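Local coordinates for sulfur carrier protein ThiS adenylyltransferase (Escherichia coli, PDB 1ZUD) that adenylates the C-terminal glycine of the sulfur carrier protein ThiS with ATP, an activating step of sulfur transfer in thiamin biosynthesis, at residues F6-R11 and N95-L100; D114-A119 and V140-P145. All coordinates share one frame; numbering follows the deposited sequence.

Contact 1 of 2, residues F6-R11 and N95-L100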
ATOM      1  N   PHE C   6      -5.439 -24.628 -11.010  1.00 33.01           N
ATOM      2  CA  PHE C   6      -6.731 -24.332 -10.401  1.00 30.84           C
ATOM      3  C   PHE C   6      -6.635 -24.163  -8.864  1.00 28.68           C
ATOM      4  O   PHE C   6      -7.171 -23.218  -8.274  1.00 25.43           O
ATOM      5  CB  PHE C   6      -7.742 -25.430 -10.783  1.00 34.85           C
ATOM      6  CG  PHE C   6      -9.129 -25.057 -10.461  1.00 37.64           C
ATOM      7  CD1 PHE C   6      -9.744 -25.539  -9.323  1.00 43.72           C
ATOM      8  CD2 PHE C   6      -9.776 -24.090 -11.219  1.00 41.24           C
ATOM      9  CE1 PHE C   6     -11.004 -25.044  -8.931  1.00 45.46           C
ATOM     10  CE2 PHE C   6     -11.023 -23.586 -10.841  1.00 48.68           C
ATOM     11  CZ  PHE C   6     -11.639 -24.056  -9.703  1.00 46.06           C
ATOM     12  N   MET C   7      -5.889 -25.055  -8.214  1.00 29.62           N
ATOM     13  CA  MET C   7      -5.697 -25.002  -6.775  1.00 27.89           C
ATOM     14  C   MET C   7      -4.848 -23.810  -6.342  1.00 19.74           C
ATOM     15  O   MET C   7      -5.160 -23.071  -5.381  1.00 22.57           O
ATOM     16  CB  MET C   7      -4.986 -26.287  -6.297  1.00 33.31           C
ATOM     17  CG  MET C   7      -5.917 -27.499  -6.206  1.00 47.61           C
ATOM     18  SD  MET C   7      -7.233 -27.288  -4.961  1.00 58.63           S
ATOM     19  CE  MET C   7      -6.522 -25.987  -3.724  1.00 27.47           C
ATOM     20  N   ARG C   8      -3.778 -23.609  -7.074  1.00 25.81           N
ATOM     21  CA  ARG C   8      -2.843 -22.536  -6.757  1.00 23.36           C
ATOM     22  C   ARG C   8      -3.521 -21.173  -6.829  1.00 24.65           C
ATOM     23  O   ARG C   8      -3.341 -20.324  -5.940  1.00 24.80           O
ATOM     24  CB  ARG C   8      -1.658 -22.594  -7.740  0.50 23.52           C
ATOM     25  CG  ARG C   8      -0.696 -21.393  -7.639  0.50 25.64           C
ATOM     26  CD  ARG C   8       0.374 -21.443  -8.749  0.50 23.71           C
ATOM     27  NE  ARG C   8       1.398 -22.445  -8.460  0.50 25.81           N
ATOM     28  CZ  ARG C   8       2.392 -22.263  -7.591  0.50 26.11           C
ATOM     29  NH1 ARG C   8       2.495 -21.123  -6.930  0.50 21.63           N
ATOM     30  NH2 ARG C   8       3.298 -23.216  -7.392  0.50 24.78           N
ATOM     31  N   TYR C   9      -4.315 -20.954  -7.880  1.00 23.78           N
ATOM     32  CA  TYR C   9      -4.993 -19.645  -8.046  1.00 21.33           C
ATOM     33  C   TYR C   9      -6.413 -19.584  -7.514  1.00 21.13           C
ATOM     34  O   TYR C   9      -7.154 -18.611  -7.750  1.00 24.34           O
ATOM     35  CB  TYR C   9      -5.016 -19.284  -9.529  1.00 21.19           C
ATOM     36  CG  TYR C   9      -3.634 -19.381 -10.115  1.00 23.46           C
ATOM     37  CD1 TYR C   9      -3.362 -20.236 -11.194  1.00 21.78           C
ATOM     38  CD2 TYR C   9      -2.603 -18.585  -9.607  1.00 20.97           C
ATOM     39  CE1 TYR C   9      -2.079 -20.289 -11.770  1.00 23.41           C
ATOM     40  CE2 TYR C   9      -1.338 -18.633 -10.169  1.00 23.99           C
ATOM     41  CZ  TYR C   9      -1.077 -19.477 -11.234  1.00 22.94           C
ATOM     42  OH  TYR C   9       0.200 -19.544 -11.732  1.00 22.28           O
ATOM     43  N   SER C  10      -6.779 -20.603  -6.754  1.00 23.57           N
ATOM     44  CA  SER C  10      -8.144 -20.688  -6.267  1.00 27.92           C
ATOM     45  C   SER C  10      -8.724 -19.477  -5.559  1.00 26.71           C
ATOM     46  O   SER C  10      -9.871 -19.113  -5.837  1.00 21.52           O
ATOM     47  CB  SER C  10      -8.302 -21.944  -5.382  1.00 29.46           C
ATOM     48  OG  SER C  10      -7.473 -21.881  -4.257  1.00 32.41           O
ATOM     49  N   ARG C  11      -7.951 -18.795  -4.706  1.00 24.48           N
ATOM     50  CA  ARG C  11      -8.545 -17.706  -3.978  1.00 24.11           C
ATOM     51  C   ARG C  11      -8.822 -16.465  -4.804  1.00 30.40           C
ATOM     52  O   ARG C  11      -9.565 -15.607  -4.388  1.00 31.19           O
ATOM     53  CB  ARG C  11      -7.721 -17.346  -2.727  1.00 31.12           C
ATOM     54  CG  ARG C  11      -7.684 -18.471  -1.654  1.00 38.06           C
ATOM     55  CD  ARG C  11      -9.084 -18.922  -1.196  1.00 46.51           C
ATOM     56  NE  ARG C  11      -9.040 -19.950  -0.133  1.00 50.23           N
ATOM     57  CZ  ARG C  11      -8.815 -21.252  -0.320  1.00 52.19           C
ATOM     58  NH1 ARG C  11      -8.610 -21.759  -1.539  1.00 46.49           N
ATOM     59  NH2 ARG C  11      -8.776 -22.066   0.735  1.00 57.27           N
ATOM     60  N   ASN C  95       6.722 -19.969  -7.545  1.00 22.34           N
ATOM     61  CA  ASN C  95       5.863 -20.451  -8.604  1.00 24.09           C
ATOM     62  C   ASN C  95       6.679 -20.963  -9.817  1.00 24.00           C
ATOM     63  O   ASN C  95       7.002 -20.218 -10.744  1.00 27.31           O
ATOM     64  CB  ASN C  95       4.881 -19.333  -9.027  1.00 24.25           C
ATOM     65  CG  ASN C  95       3.768 -19.847  -9.964  1.00 30.00           C
ATOM     66  OD1 ASN C  95       3.846 -20.963 -10.458  1.00 29.10           O
ATOM     67  ND2 ASN C  95       2.737 -19.016 -10.219  1.00 21.02           N
ATOM     68  N   PRO C  96       6.966 -22.276  -9.837  1.00 25.90           N
ATOM     69  CA  PRO C  96       7.725 -22.926 -10.910  1.00 24.71           C
ATOM     70  C   PRO C  96       6.924 -23.174 -12.167  1.00 27.59           C
ATOM     71  O   PRO C  96       7.433 -23.736 -13.107  1.00 28.39           O
ATOM     72  CB  PRO C  96       8.170 -24.254 -10.274  1.00 30.28           C
ATOM     73  CG  PRO C  96       7.013 -24.596  -9.350  1.00 29.03           C
ATOM     74  CD  PRO C  96       6.603 -23.227  -8.760  1.00 25.18           C
ATOM     75  N   ASP C  97       5.670 -22.748 -12.190  1.00 26.53           N
ATOM     76  CA  ASP C  97       4.807 -23.000 -13.338  1.00 28.71           C
ATOM     77  C   ASP C  97       4.642 -21.840 -14.310  1.00 31.99           C
ATOM     78  O   ASP C  97       3.916 -21.923 -15.292  1.00 33.63           O
ATOM     79  CB  ASP C  97       3.427 -23.475 -12.837  1.00 34.38           C
ATOM     80  CG  ASP C  97       3.525 -24.817 -12.080  1.00 39.09           C
ATOM     81  OD1 ASP C  97       4.410 -25.603 -12.450  1.00 39.31           O
ATOM     82  OD2 ASP C  97       2.747 -25.088 -11.151  1.00 43.40           O
ATOM     83  N   ILE C  98       5.316 -20.745 -14.066  1.00 29.11           N
ATOM     84  CA  ILE C  98       5.190 -19.653 -15.033  1.00 26.71           C
ATOM     85  C   ILE C  98       6.562 -19.415 -15.666  1.00 27.15           C
ATOM     86  O   ILE C  98       7.563 -19.953 -15.171  1.00 29.50           O
ATOM     87  CB  ILE C  98       4.627 -18.369 -14.364  0.50 25.39           C
ATOM     88  CG1 ILE C  98       5.427 -18.026 -13.096  0.50 28.31           C
ATOM     89  CG2 ILE C  98       3.124 -18.565 -14.086  0.50 24.52           C
ATOM     90  CD1 ILE C  98       5.018 -16.699 -12.475  0.50 24.97           C
ATOM     91  N   GLN C  99       6.601 -18.650 -16.765  1.00 22.81           N
ATOM     92  CA  GLN C  99       7.844 -18.321 -17.462  1.00 26.83           C
ATOM     93  C   GLN C  99       8.577 -17.133 -16.811  1.00 26.22           C
ATOM     94  O   GLN C  99       8.057 -15.997 -16.783  1.00 30.07           O
ATOM     95  CB  GLN C  99       7.525 -18.016 -18.936  1.00 26.97           C
ATOM     96  CG  GLN C  99       8.705 -17.538 -19.772  1.00 35.31           C
ATOM     97  CD  GLN C  99       9.908 -18.478 -19.726  1.00 45.62           C
ATOM     98  OE1 GLN C  99       9.769 -19.696 -19.880  1.00 47.97           O
ATOM     99  NE2 GLN C  99      11.099 -17.909 -19.529  1.00 48.51           N
ATOM    100  N   LEU C 100       9.773 -17.362 -16.280  1.00 25.94           N
ATOM    101  CA  LEU C 100      10.495 -16.245 -15.642  1.00 24.98           C
ATOM    102  C   LEU C 100      11.766 -15.906 -16.389  1.00 24.38           C
ATOM    103  O   LEU C 100      12.695 -16.671 -16.384  1.00 25.13           O
ATOM    104  CB  LEU C 100      10.790 -16.566 -14.162  1.00 28.45           C
ATOM    105  CG  LEU C 100       9.553 -16.740 -13.247  1.00 33.40           C
ATOM    106  CD1 LEU C 100       9.984 -17.290 -11.863  1.00 30.56           C
ATOM    107  CD2 LEU C 100       8.802 -15.391 -13.075  1.00 27.93           C
TER
HETATM  108  O   HOH W   1       3.448 -25.492  -8.495  1.00 46.73           O
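Arg-8 lays its guanidinium flat against the side-chain amide of Asn-95. The two planes lie only 5° apart, and Asn-95 OD1 sits 3.4 Å above the guanidinium plane, over its centre. This is a stack, not a hydrogen bond: Arg-8 NE and Asn-95 OD1 are 3.5 Å apart at a poor angle. A bend at chi3 (-76°) brings the group over Asn-95, and chi4 turns its plane parallel to the amide. In the conformer described, one of two modelled, bonds from Arg-8 NH1 to Leu-94 O and from NH2 to a water would hold the group's rotation; a bond from NH2 to Thr-76 OG1 of the second subunit is weak. The water, 2.8 Å from Asp-97 OD2, donates to that carboxylate, whose direct salt-bridge partner is Arg-4.

The Tyr-9 side chain crosses that of Asn-95 at about a right angle, phenol end first, though the ring and amide planes are well short of perpendicular. Asn-95 ND2 donates to Tyr-9 OH over 3.0 Å, with an N-H...O angle of 164° and the oxygen close to the amide plane. ND2 also bonds to Ala-48 O, while Asn-95 OD1 accepts from Asp-97 N at 3.1 Å; the buried amide is thus gripped at both ends.

The OD1 bond makes an Asx turn within a type I beta turn from Asn-95 to Ile-98, which carries helix 83-94 into strand 99-103, outermost in this chain's Rossmann-like sheet.

Contact 2 of 2, residues D114-A119 and V140-P145. With NA (sodium ion), chain J.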
ATOM      1  N   ASP C 114      12.542  -3.641 -27.651  1.00 26.77           N
ATOM      2  CA  ASP C 114      12.102  -4.973 -27.923  1.00 27.21           C
ATOM      3  C   ASP C 114      11.387  -5.577 -26.723  1.00 26.67           C
ATOM      4  O   ASP C 114      10.400  -6.311 -26.897  1.00 25.83           O
ATOM      5  CB  ASP C 114      13.292  -5.858 -28.346  0.50 30.80           C
ATOM      6  CG  ASP C 114      12.853  -7.253 -28.788  0.50 37.49           C
ATOM      7  OD1 ASP C 114      12.839  -8.176 -27.936  0.50 39.41           O
ATOM      8  OD2 ASP C 114      12.500  -7.429 -29.982  0.50 38.26           O
ATOM      9  N   ALA C 115      11.870  -5.279 -25.511  1.00 21.01           N
ATOM     10  CA  ALA C 115      11.200  -5.820 -24.316  1.00 23.83           C
ATOM     11  C   ALA C 115       9.823  -5.122 -24.124  1.00 20.80           C
ATOM     12  O   ALA C 115       8.813  -5.744 -23.751  1.00 20.21           O
ATOM     13  CB  ALA C 115      12.099  -5.584 -23.051  1.00 19.45           C
ATOM     14  N   VAL C 116       9.772  -3.833 -24.387  1.00 20.48           N
ATOM     15  CA  VAL C 116       8.495  -3.151 -24.253  1.00 19.94           C
ATOM     16  C   VAL C 116       7.514  -3.700 -25.274  1.00 21.54           C
ATOM     17  O   VAL C 116       6.352  -3.935 -24.969  1.00 21.54           O
ATOM     18  CB  VAL C 116       8.694  -1.623 -24.428  1.00 19.74           C
ATOM     19  CG1 VAL C 116       7.334  -0.866 -24.529  1.00 18.77           C
ATOM     20  CG2 VAL C 116       9.443  -1.128 -23.220  1.00 17.73           C
ATOM     21  N   ALA C 117       7.967  -3.937 -26.497  1.00 21.85           N
ATOM     22  CA  ALA C 117       7.030  -4.422 -27.530  1.00 20.32           C
ATOM     23  C   ALA C 117       6.416  -5.774 -27.156  1.00 21.81           C
ATOM     24  O   ALA C 117       5.227  -5.978 -27.291  1.00 23.53           O
ATOM     25  CB  ALA C 117       7.735  -4.519 -28.878  1.00 23.27           C
ATOM     26  N   ARG C 118       7.237  -6.676 -26.641  1.00 22.54           N
ATOM     27  CA  ARG C 118       6.770  -8.007 -26.228  1.00 21.11           C
ATOM     28  C   ARG C 118       5.862  -8.009 -25.000  1.00 23.46           C
ATOM     29  O   ARG C 118       5.006  -8.865 -24.888  1.00 24.96           O
ATOM     30  CB  ARG C 118       7.974  -8.887 -25.922  1.00 20.02           C
ATOM     31  CG  ARG C 118       8.777  -9.244 -27.181  1.00 28.41           C
ATOM     32  CD  ARG C 118      10.093 -10.007 -26.866  1.00 31.11           C
ATOM     33  NE  ARG C 118      10.840 -10.353 -28.081  1.00 30.56           N
ATOM     34  CZ  ARG C 118      10.538 -11.368 -28.889  1.00 33.93           C
ATOM     35  NH1 ARG C 118       9.503 -12.166 -28.619  1.00 33.85           N
ATOM     36  NH2 ARG C 118      11.260 -11.563 -29.988  1.00 33.80           N
ATOM     37  N   ALA C 119       6.015  -7.040 -24.100  1.00 21.28           N
ATOM     38  CA  ALA C 119       5.180  -7.008 -22.877  1.00 23.20           C
ATOM     39  C   ALA C 119       3.758  -6.485 -23.128  1.00 27.78           C
ATOM     40  O   ALA C 119       3.541  -5.631 -24.008  1.00 23.71           O
ATOM     41  CB  ALA C 119       5.846  -6.111 -21.795  1.00 20.62           C
ATOM     42  N   VAL C 140       4.895   4.797 -25.089  1.00 19.80           N
ATOM     43  CA  VAL C 140       3.943   5.536 -25.940  1.00 26.86           C
ATOM     44  C   VAL C 140       4.121   5.149 -27.433  1.00 25.57           C
ATOM     45  O   VAL C 140       3.139   4.880 -28.133  1.00 26.39           O
ATOM     46  CB  VAL C 140       4.123   7.052 -25.773  1.00 24.91           C
ATOM     47  CG1 VAL C 140       3.261   7.825 -26.809  1.00 26.77           C
ATOM     48  CG2 VAL C 140       3.730   7.466 -24.324  1.00 19.94           C
ATOM     49  N   ALA C 141       5.377   5.048 -27.885  1.00 27.54           N
ATOM     50  CA  ALA C 141       5.650   4.717 -29.296  1.00 29.16           C
ATOM     51  C   ALA C 141       5.181   3.318 -29.644  1.00 27.90           C
ATOM     52  O   ALA C 141       4.823   3.038 -30.793  1.00 23.80           O
ATOM     53  CB  ALA C 141       7.192   4.862 -29.626  1.00 26.21           C
ATOM     54  N   LEU C 142       5.181   2.423 -28.658  1.00 25.25           N
ATOM     55  CA  LEU C 142       4.782   1.049 -28.926  1.00 23.68           C
ATOM     56  C   LEU C 142       3.405   0.790 -28.378  1.00 27.82           C
ATOM     57  O   LEU C 142       2.974  -0.362 -28.284  1.00 25.23           O
ATOM     58  CB  LEU C 142       5.810   0.074 -28.319  1.00 30.10           C
ATOM     59  CG  LEU C 142       6.996  -0.540 -29.118  1.00 38.26           C
ATOM     60  CD1 LEU C 142       7.095  -0.023 -30.558  1.00 31.77           C
ATOM     61  CD2 LEU C 142       8.294  -0.317 -28.374  1.00 28.80           C
ATOM     62  N   ASN C 143       2.700   1.854 -27.987  1.00 27.06           N
ATOM     63  CA  ASN C 143       1.320   1.666 -27.523  1.00 25.68           C
ATOM     64  C   ASN C 143       1.146   0.604 -26.411  1.00 29.60           C
ATOM     65  O   ASN C 143       0.218  -0.209 -26.459  1.00 24.35           O
ATOM     66  CB  ASN C 143       0.511   1.237 -28.726  1.00 36.06           C
ATOM     67  CG  ASN C 143      -0.698   2.068 -28.907  1.00 43.37           C
ATOM     68  OD1 ASN C 143      -0.653   3.284 -28.689  1.00 38.48           O
ATOM     69  ND2 ASN C 143      -1.801   1.433 -29.290  1.00 51.64           N
ATOM     70  N   THR C 144       2.034   0.610 -25.414  1.00 22.29           N
ATOM     71  CA  THR C 144       1.986  -0.402 -24.341  1.00 24.18           C
ATOM     72  C   THR C 144       1.721   0.342 -23.026  1.00 23.24           C
ATOM     73  O   THR C 144       2.385   1.331 -22.741  1.00 23.00           O
ATOM     74  CB  THR C 144       3.360  -1.147 -24.278  1.00 20.65           C
ATOM     75  OG1 THR C 144       3.578  -1.816 -25.543  1.00 26.02           O
ATOM     76  CG2 THR C 144       3.427  -2.161 -23.106  1.00 20.77           C
ATOM     77  N   PRO C 145       0.708  -0.099 -22.252  1.00 20.21           N
ATOM     78  CA  PRO C 145       0.357   0.513 -20.976  1.00 21.88           C
ATOM     79  C   PRO C 145       1.575   0.565 -20.067  1.00 22.41           C
ATOM     80  O   PRO C 145       2.395  -0.368 -20.043  1.00 22.53           O
ATOM     81  CB  PRO C 145      -0.728  -0.424 -20.404  1.00 18.65           C
ATOM     82  CG  PRO C 145      -1.251  -1.167 -21.563  1.00 27.67           C
ATOM     83  CD  PRO C 145      -0.160  -1.259 -22.585  1.00 21.57           C
TER
HETATM   84 NA    NA J 702       4.090  -4.166 -25.849  1.00 24.31          NA
HETATM   85  O   HOH W   2       3.963  -3.252 -28.199  1.00 33.68           O
HETATM   86  O   HOH W   3       1.846  -4.858 -26.400  1.00 44.15           O
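Where Val-116, Ala-117 and Ala-119 face Leu-142 and Thr-144, no aromatic ring takes part, and the flat groups that matter are peptide carbonyls turned to a sodium ion. On the side of the helix turned away from 140-145, the guanidinium of Arg-118 is met at its edge and in its plane by Asp-114 OD1, 3.0 Å from Arg-118 NE, a salt bridge in the Asp-114 conformer described, one of two modelled.

Val-116 O, Ala-117 O and Ala-119 O lie 2.4 to 2.6 Å from the sodium. Thr-144 OG1 binds from the other segment at 2.4 Å, and two waters complete six ligands. Trans angles of 148 to 166° pair Val-116 O, Ala-117 O and Ala-119 O with a water, Thr-144 OG1 and the other water in turn, a distorted octahedron. Chi1 of Thr-144 (-61°) sets OG1 beside its backbone N and toward the metal. Thr-144 OG1 donates to Leu-142 O over 3.2 Å, approaching from above the carbonyl plane; a sodium-bound water donates to the same oxygen at 3.1 Å.

Beside the ion the contact is apolar. Val-116 CG1 touches Leu-142 CD2 at 4.0 Å and also packs on Thr-144 CB, while Ala-117 CB meets Leu-142 CG at 4.1 Å.

No direct hydrogen bond joins the segments, so their polar link runs through the ion. Three carbonyl oxygens gathered at and just after the C terminus of helix 109-118 suit a cation, which probably offsets the negative end of that helix and ties it to the loop after helix 129-141.

Overall arrangement
From the N terminus, the 6-11 segment, from the end of helix 3-8 into helix 10-13, meets 95-100 only after the chain has made strands 30-34 and 54-58 and helix 83-94, so contact 1 closes a long loop over the first part of the Rossmann-like domain. Strand 99-103 then leads into helix 109-118, where contact 2 opens; it closes a short loop, with strand 121-124 and helix 129-141 inside it, just ahead of strand 146-152. The two are in series, neither nesting nor crossing, with centres 25 Å apart. Contact 1 ties the end of helix 3-8 to the turn between helix 83-94 and strand 99-103, contact 2 two helix ends near the middle of the sheet.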